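Local coordinates for AztD Protein (Citrobacter koseri, PDB 6N01) that acts as a periplasmic zinc chaperone, binding zinc ions and handing one directly to the solute-binding protein AztC of the AztABCD zinc transport system, at residues A[217-222]-A[269-274]; A[117-122]-A[157-162]. One frame throughout, in Å; residues are numbered along the deposited sequence.

Contact 1. Residues A[217-222]-A[269-274]; sequences GSAGSG and QYFIGN
S221 meets Q269, Y270 and F271 together. Its OG accepts a hydrogen bond from the backbone N of Y270, 3.0 Å away and bent, with an N-H...O angle of 145°. The S221 hydroxyl lies anti to its own backbone N, which turns it toward the backbone of Y270, just before strand 271-274. Its CB packs 3.5 Å from CE1 of F271, obliquely to the ring. NE2 of Q269 donates to the carbonyl O of S221 at 3.0 Å, and the bond is fairly straight at 159°. The acceptor lies close to the plane of the Q269 amide, but the nitrogen approaches tilted by 26° from the plane of the S221 carbonyl. Beyond CG the Q269 chain is extended, which brings NE2 to S221 O; the same nitrogen lies near CA of G222.

The F271 ring also lies against the backbone of A219 and G220. CE1 lies 3.5 Å from the carbonyl O of A219, and the carbonyl carbon of G220 sits at the ring edge. The methyl CB of A219 is 4.2 Å from CD1 of the same ring.

Further out, G265 O also bonds S221 OG, so the buried hydroxyl has two backbone partners. D223 OD1 takes a second bond from Q269 NE2 and helps fix the amide. A226 and P285 pack against F271.

The two strands run nearly antiparallel, with axes 8.4 Å apart at closest approach, and belong to different four-stranded antiparallel sheets. Strand 218-221 is the first, edge strand of its sheet; 271-274 is the second strand of the next. This is a contact between successive blades of a beta-propeller of eight such sheets.

Contact 2. Residues A[117-122]-A[157-162]; sequences LELTGK and KNITKV
K157 meets L117 and E118 because its side chain is fully extended. CG lies anti to the backbone N (chi1 175°), and every later torsion is also trans. The straight chain crosses from the loop before strand 160-163 to strand 113-120. There NZ donates to the backbone O of E118, at a short 2.6 Å. The ammonium nitrogen lies nearly on the line of the carbonyl bond, with a C=O...N angle of 166°. CE follows it to the same oxygen, at 3.2 Å.

L117 takes the other end of the lysine. Its CD1 lies against CB of K157, and the two side chains cross at a slant. The leucine end is modelled away from any favoured rotamer (chi2 136°). The pair is tighter than usual for two carbons, and its closeness is doubtful in detail.

L119 touches with CD1 alone. This methyl lies 4.1 Å from CE of K157 and 4.0 Å from CD1 of I159. Both L119 and I159 also rest on Q145 and L147 of strand 143-148, the inner neighbour of strand 160-163. V152 of helix 149-153 packs on L117.

The carboxylate of E118 takes no part; it makes a long, weak ion pair with K65. Across this junction of two propeller blades the chemistry is mixed, with lysine methylenes packed on leucine methyls. The K157 charge is probably offset in part by a main-chain carbonyl dipole of edge strand 113-120, which implies that the link does not depend on an acidic partner.

Both contacts join successive sheets of the propeller but share no strand; their centres lie about 26 Å apart. The centre of contact 1 lies about 10 Å from the centre of the chain, that of contact 2 about 20 Å: the inner part of the propeller against its outer part. Each is partly buried. Contact 1 is neutral: a serine hydroxyl, a glutamine amide and an aromatic ring meet main-chain groups. Contact 2 depends on an exposed lysine and the aliphatic groups along it. The zinc ligand H126 is nearer to contact 1: its side chain lies about 9 Å from that of A219 and about 12 Å from that of L119.

Contact 1. Residues A[217-222]-A[269-274]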
ATOM      1  N   GLY A 217       8.205  -2.535   6.954  1.00 27.27           N
ATOM      2  CA  GLY A 217       6.925  -3.118   6.571  1.00 31.01           C
ATOM      3  C   GLY A 217       5.783  -2.588   7.411  1.00 30.59           C
ATOM      4  O   GLY A 217       5.892  -2.530   8.645  1.00 29.91           O
ATOM      5  N   SER A 218       4.679  -2.231   6.758  1.00 30.08           N
ATOM      6  CA  SER A 218       3.557  -1.553   7.400  1.00 28.79           C
ATOM      7  C   SER A 218       2.275  -1.776   6.607  1.00 31.44           C
ATOM      8  O   SER A 218       2.299  -1.730   5.377  1.00 32.21           O
ATOM      9  CB  SER A 218       3.841  -0.061   7.485  1.00 40.68           C
ATOM     10  OG  SER A 218       4.187   0.412   6.192  1.00 40.80           O
ATOM     11  N   ALA A 219       1.154  -1.949   7.315  1.00 29.65           N
ATOM     12  CA  ALA A 219      -0.151  -2.040   6.671  1.00 24.88           C
ATOM     13  C   ALA A 219      -1.261  -1.837   7.702  1.00 31.36           C
ATOM     14  O   ALA A 219      -1.094  -2.134   8.887  1.00 31.90           O
ATOM     15  CB  ALA A 219      -0.324  -3.406   5.978  1.00 27.71           C
ATOM     16  N   GLY A 220      -2.404  -1.358   7.224  1.00 26.26           N
ATOM     17  CA  GLY A 220      -3.597  -1.232   8.020  1.00 24.77           C
ATOM     18  C   GLY A 220      -4.638  -2.266   7.623  1.00 24.37           C
ATOM     19  O   GLY A 220      -4.778  -2.615   6.450  1.00 30.24           O
ATOM     20  N   SER A 221      -5.365  -2.750   8.604  1.00 24.75           N
ATOM     21  CA  SER A 221      -6.503  -3.603   8.313  1.00 25.36           C
ATOM     22  C   SER A 221      -7.559  -3.252   9.345  1.00 31.13           C
ATOM     23  O   SER A 221      -7.404  -3.547  10.532  1.00 27.98           O
ATOM     24  CB  SER A 221      -6.097  -5.079   8.332  1.00 21.36           C
ATOM     25  OG  SER A 221      -7.241  -5.918   8.157  1.00 23.53           O
ATOM     26  N   GLY A 222      -8.618  -2.593   8.896  1.00 32.15           N
ATOM     27  CA  GLY A 222      -9.645  -2.136   9.841  1.00 35.06           C
ATOM     28  C   GLY A 222      -9.045  -1.149  10.846  1.00 23.78           C
ATOM     29  O   GLY A 222      -8.278  -0.267  10.482  1.00 30.56           O
ATOM     30  N   GLN A 269     -10.392  -8.590   8.869  1.00 21.97           N
ATOM     31  CA  GLN A 269      -9.212  -8.031   9.500  1.00 30.17           C
ATOM     32  C   GLN A 269      -8.077  -9.072   9.540  1.00 30.50           C
ATOM     33  O   GLN A 269      -8.188 -10.079  10.241  1.00 30.03           O
ATOM     34  CB  GLN A 269      -9.661  -7.519  10.860  1.00 33.86           C
ATOM     35  CG  GLN A 269      -8.839  -6.523  11.475  1.00 38.87           C
ATOM     36  CD  GLN A 269      -9.686  -5.702  12.490  1.00 32.00           C
ATOM     37  OE1 GLN A 269     -10.643  -6.190  13.117  1.00 28.36           O
ATOM     38  NE2 GLN A 269      -9.283  -4.497  12.674  1.00 28.18           N
ATOM     39  N   TYR A 270      -6.982  -8.826   8.797  1.00 32.15           N
ATOM     40  CA  TYR A 270      -5.783  -9.696   8.792  1.00 26.55           C
ATOM     41  C   TYR A 270      -4.639  -8.983   8.065  1.00 29.40           C
ATOM     42  O   TYR A 270      -4.838  -7.984   7.384  1.00 23.96           O
ATOM     43  CB  TYR A 270      -6.075 -11.063   8.147  1.00 33.93           C
ATOM     44  CG  TYR A 270      -6.368 -10.969   6.673  1.00 26.55           C
ATOM     45  CD1 TYR A 270      -5.341 -10.991   5.758  1.00 34.89           C
ATOM     46  CD2 TYR A 270      -7.642 -10.805   6.214  1.00 25.89           C
ATOM     47  CE1 TYR A 270      -5.577 -10.873   4.413  1.00 37.67           C
ATOM     48  CE2 TYR A 270      -7.899 -10.687   4.871  1.00 29.79           C
ATOM     49  CZ  TYR A 270      -6.846 -10.720   3.970  1.00 35.74           C
ATOM     50  OH  TYR A 270      -7.030 -10.597   2.613  1.00 27.95           O
ATOM     51  N   PHE A 271      -3.432  -9.522   8.208  1.00 22.72           N
ATOM     52  CA  PHE A 271      -2.276  -9.068   7.472  1.00 25.61           C
ATOM     53  C   PHE A 271      -1.647 -10.238   6.714  1.00 25.59           C
ATOM     54  O   PHE A 271      -1.708 -11.400   7.145  1.00 28.63           O
ATOM     55  CB  PHE A 271      -1.271  -8.430   8.425  1.00 28.84           C
ATOM     56  CG  PHE A 271      -1.866  -7.350   9.222  1.00 27.10           C
ATOM     57  CD1 PHE A 271      -2.164  -6.158   8.634  1.00 29.34           C
ATOM     58  CD2 PHE A 271      -2.172  -7.530  10.542  1.00 30.45           C
ATOM     59  CE1 PHE A 271      -2.775  -5.139   9.379  1.00 27.99           C
ATOM     60  CE2 PHE A 271      -2.770  -6.511  11.270  1.00 32.78           C
ATOM     61  CZ  PHE A 271      -3.054  -5.348  10.684  1.00 21.69           C
ATOM     62  N   ILE A 272      -1.079  -9.924   5.570  1.00 25.65           N
ATOM     63  CA  ILE A 272      -0.248 -10.860   4.821  1.00 29.24           C
ATOM     64  C   ILE A 272       1.131 -10.257   4.737  1.00 29.13           C
ATOM     65  O   ILE A 272       1.269  -9.057   4.459  1.00 27.86           O
ATOM     66  CB  ILE A 272      -0.805 -11.181   3.415  1.00 29.32           C
ATOM     67  CG1 ILE A 272      -2.139 -11.900   3.565  1.00 27.58           C
ATOM     68  CG2 ILE A 272       0.167 -12.098   2.655  1.00 28.74           C
ATOM     69  CD1 ILE A 272      -2.837 -12.316   2.280  1.00 35.43           C
ATOM     70  N   GLY A 273       2.142 -11.046   5.110  1.00 18.10           N
ATOM     71  CA  GLY A 273       3.510 -10.611   4.969  1.00 30.99           C
ATOM     72  C   GLY A 273       4.317 -11.623   4.179  1.00 27.97           C
ATOM     73  O   GLY A 273       3.961 -12.796   4.079  1.00 24.91           O
ATOM     74  N   ASN A 274       5.426 -11.153   3.634  1.00 29.79           N
ATOM     75  CA  ASN A 274       6.426 -12.088   3.162  1.00 30.82           C
ATOM     76  C   ASN A 274       7.047 -12.757   4.383  1.00 35.69           C
ATOM     77  O   ASN A 274       6.903 -12.283   5.507  1.00 29.50           O
ATOM     78  CB  ASN A 274       7.493 -11.377   2.318  1.00 32.89           C
ATOM     79  CG  ASN A 274       8.238 -10.341   3.094  1.00 37.40           C
ATOM     80  OD1 ASN A 274       7.779  -9.856   4.134  1.00 34.44           O
ATOM     81  ND2 ASN A 274       9.409  -9.987   2.600  1.00 46.52           N
TER

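Contact 2. Residues A[117-122]-A[157-162]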
ATOM      1  N   LEU A 117      -1.461  21.050  -5.445  1.00 53.40           N
ATOM      2  CA  LEU A 117      -0.801  20.703  -4.197  1.00 52.95           C
ATOM      3  C   LEU A 117       0.281  19.665  -4.469  1.00 46.67           C
ATOM      4  O   LEU A 117       0.033  18.657  -5.134  1.00 58.43           O
ATOM      5  CB  LEU A 117      -1.832  20.159  -3.210  1.00 60.57           C
ATOM      6  CG  LEU A 117      -1.398  19.933  -1.755  1.00 57.08           C
ATOM      7  CD1 LEU A 117      -2.543  20.475  -0.925  1.00 62.79           C
ATOM      8  CD2 LEU A 117      -1.098  18.500  -1.336  1.00 52.55           C
ATOM      9  N   GLU A 118       1.488  19.931  -3.986  1.00 42.70           N
ATOM     10  CA  GLU A 118       2.598  18.989  -3.993  1.00 44.18           C
ATOM     11  C   GLU A 118       3.302  19.036  -2.654  1.00 43.38           C
ATOM     12  O   GLU A 118       3.394  20.090  -2.029  1.00 45.50           O
ATOM     13  CB  GLU A 118       3.630  19.291  -5.067  1.00 46.79           C
ATOM     14  CG  GLU A 118       3.220  19.058  -6.498  1.00 51.44           C
ATOM     15  CD  GLU A 118       4.420  19.262  -7.420  1.00 64.72           C
ATOM     16  OE1 GLU A 118       5.437  19.799  -6.923  1.00 64.62           O
ATOM     17  OE2 GLU A 118       4.371  18.889  -8.613  1.00 74.53           O
ATOM     18  N   LEU A 119       3.732  17.884  -2.194  1.00 37.41           N
ATOM     19  CA  LEU A 119       4.594  17.781  -1.031  1.00 38.19           C
ATOM     20  C   LEU A 119       6.063  17.734  -1.445  1.00 44.75           C
ATOM     21  O   LEU A 119       6.432  17.072  -2.423  1.00 40.18           O
ATOM     22  CB  LEU A 119       4.193  16.537  -0.241  1.00 36.56           C
ATOM     23  CG  LEU A 119       3.125  16.691   0.858  1.00 40.53           C
ATOM     24  CD1 LEU A 119       2.017  17.663   0.535  1.00 38.20           C
ATOM     25  CD2 LEU A 119       2.544  15.288   1.140  1.00 36.86           C
ATOM     26  N   THR A 120       6.915  18.440  -0.700  1.00 42.65           N
ATOM     27  CA  THR A 120       8.320  18.549  -1.073  1.00 44.66           C
ATOM     28  C   THR A 120       9.200  18.129   0.088  1.00 38.01           C
ATOM     29  O   THR A 120       8.876  18.341   1.261  1.00 35.27           O
ATOM     30  CB  THR A 120       8.702  19.978  -1.526  1.00 49.43           C
ATOM     31  OG1 THR A 120       8.431  20.918  -0.472  1.00 64.74           O
ATOM     32  CG2 THR A 120       7.912  20.366  -2.768  1.00 45.32           C
ATOM     33  N   GLY A 121      10.316  17.534  -0.275  1.00 39.41           N
ATOM     34  CA  GLY A 121      11.257  16.961   0.659  1.00 40.02           C
ATOM     35  C   GLY A 121      12.113  15.914  -0.015  1.00 42.95           C
ATOM     36  O   GLY A 121      11.781  15.370  -1.075  1.00 43.67           O
ATOM     37  N   LYS A 122      13.241  15.621   0.626  1.00 45.56           N
ATOM     38  CA  LYS A 122      14.220  14.692   0.079  1.00 44.66           C
ATOM     39  C   LYS A 122      13.757  13.254   0.223  1.00 48.02           C
ATOM     40  O   LYS A 122      13.542  12.778   1.346  1.00 46.00           O
ATOM     41  CB  LYS A 122      15.572  14.864   0.759  1.00 47.27           C
ATOM     42  CG  LYS A 122      16.338  16.078   0.249  1.00 65.02           C
ATOM     43  CD  LYS A 122      17.208  16.724   1.313  1.00 74.39           C
ATOM     44  CE  LYS A 122      17.849  17.987   0.766  1.00 83.23           C
ATOM     45  NZ  LYS A 122      18.778  18.619   1.738  1.00 94.86           N
ATOM     46  N   LYS A 157      -3.230  23.200   1.256  1.00 49.45           N
ATOM     47  CA  LYS A 157      -2.017  22.522   1.703  1.00 50.90           C
ATOM     48  C   LYS A 157      -1.735  22.993   3.133  1.00 49.81           C
ATOM     49  O   LYS A 157      -1.138  24.051   3.342  1.00 47.22           O
ATOM     50  CB  LYS A 157      -0.874  22.818   0.770  1.00 46.63           C
ATOM     51  CG  LYS A 157       0.417  22.248   1.242  1.00 50.26           C
ATOM     52  CD  LYS A 157       1.509  22.414   0.200  1.00 46.81           C
ATOM     53  CE  LYS A 157       2.749  21.667   0.626  1.00 44.67           C
ATOM     54  NZ  LYS A 157       3.871  21.977  -0.277  1.00 47.03           N
ATOM     55  N   ASN A 158      -2.227  22.235   4.111  1.00 39.56           N
ATOM     56  CA  ASN A 158      -2.070  22.535   5.533  1.00 36.50           C
ATOM     57  C   ASN A 158      -1.282  21.398   6.181  1.00 35.97           C
ATOM     58  O   ASN A 158      -1.849  20.366   6.550  1.00 39.69           O
ATOM     59  CB  ASN A 158      -3.449  22.704   6.170  1.00 47.85           C
ATOM     60  CG  ASN A 158      -4.382  23.584   5.315  1.00 65.16           C
ATOM     61  OD1 ASN A 158      -3.925  24.327   4.431  1.00 59.38           O
ATOM     62  ND2 ASN A 158      -5.681  23.514   5.585  1.00 61.76           N
ATOM     63  N   ILE A 159       0.009  21.614   6.343  1.00 33.43           N
ATOM     64  CA  ILE A 159       0.977  20.595   6.696  1.00 35.33           C
ATOM     65  C   ILE A 159       1.398  20.766   8.135  1.00 43.91           C
ATOM     66  O   ILE A 159       1.585  21.893   8.593  1.00 38.86           O
ATOM     67  CB  ILE A 159       2.214  20.698   5.796  1.00 42.46           C
ATOM     68  CG1 ILE A 159       1.796  20.769   4.325  1.00 50.98           C
ATOM     69  CG2 ILE A 159       3.197  19.569   6.105  1.00 41.88           C
ATOM     70  CD1 ILE A 159       0.903  19.654   3.858  1.00 48.54           C
ATOM     71  N   THR A 160       1.506  19.661   8.855  1.00 36.26           N
ATOM     72  CA  THR A 160       2.179  19.628  10.146  1.00 36.66           C
ATOM     73  C   THR A 160       3.439  18.801  10.024  1.00 37.11           C
ATOM     74  O   THR A 160       3.357  17.593   9.822  1.00 37.13           O
ATOM     75  CB  THR A 160       1.286  19.032  11.236  1.00 35.28           C
ATOM     76  OG1 THR A 160       0.101  19.821  11.379  1.00 50.50           O
ATOM     77  CG2 THR A 160       2.011  18.999  12.556  1.00 49.19           C
ATOM     78  N   LYS A 161       4.595  19.416  10.221  1.00 42.64           N
ATOM     79  CA  LYS A 161       5.838  18.665  10.197  1.00 40.90           C
ATOM     80  C   LYS A 161       6.100  18.138  11.602  1.00 41.61           C
ATOM     81  O   LYS A 161       6.134  18.908  12.565  1.00 41.76           O
ATOM     82  CB  LYS A 161       6.993  19.524   9.703  1.00 49.36           C
ATOM     83  CG  LYS A 161       6.769  20.045   8.292  1.00 50.37           C
ATOM     84  CD  LYS A 161       8.070  20.108   7.510  1.00 69.73           C
ATOM     85  CE  LYS A 161       7.855  20.512   6.052  1.00 62.14           C
ATOM     86  NZ  LYS A 161       9.147  20.737   5.359  1.00 50.24           N
ATOM     87  N   VAL A 162       6.222  16.818  11.719  1.00 42.56           N
ATOM     88  CA  VAL A 162       6.504  16.138  12.976  1.00 38.37           C
ATOM     89  C   VAL A 162       7.946  15.638  12.917  1.00 43.37           C
ATOM     90  O   VAL A 162       8.327  14.912  11.982  1.00 42.45           O
ATOM     91  CB  VAL A 162       5.510  14.988  13.210  1.00 32.56           C
ATOM     92  CG1 VAL A 162       5.775  14.307  14.543  1.00 38.89           C
ATOM     93  CG2 VAL A 162       4.080  15.493  13.123  1.00 37.09           C
TER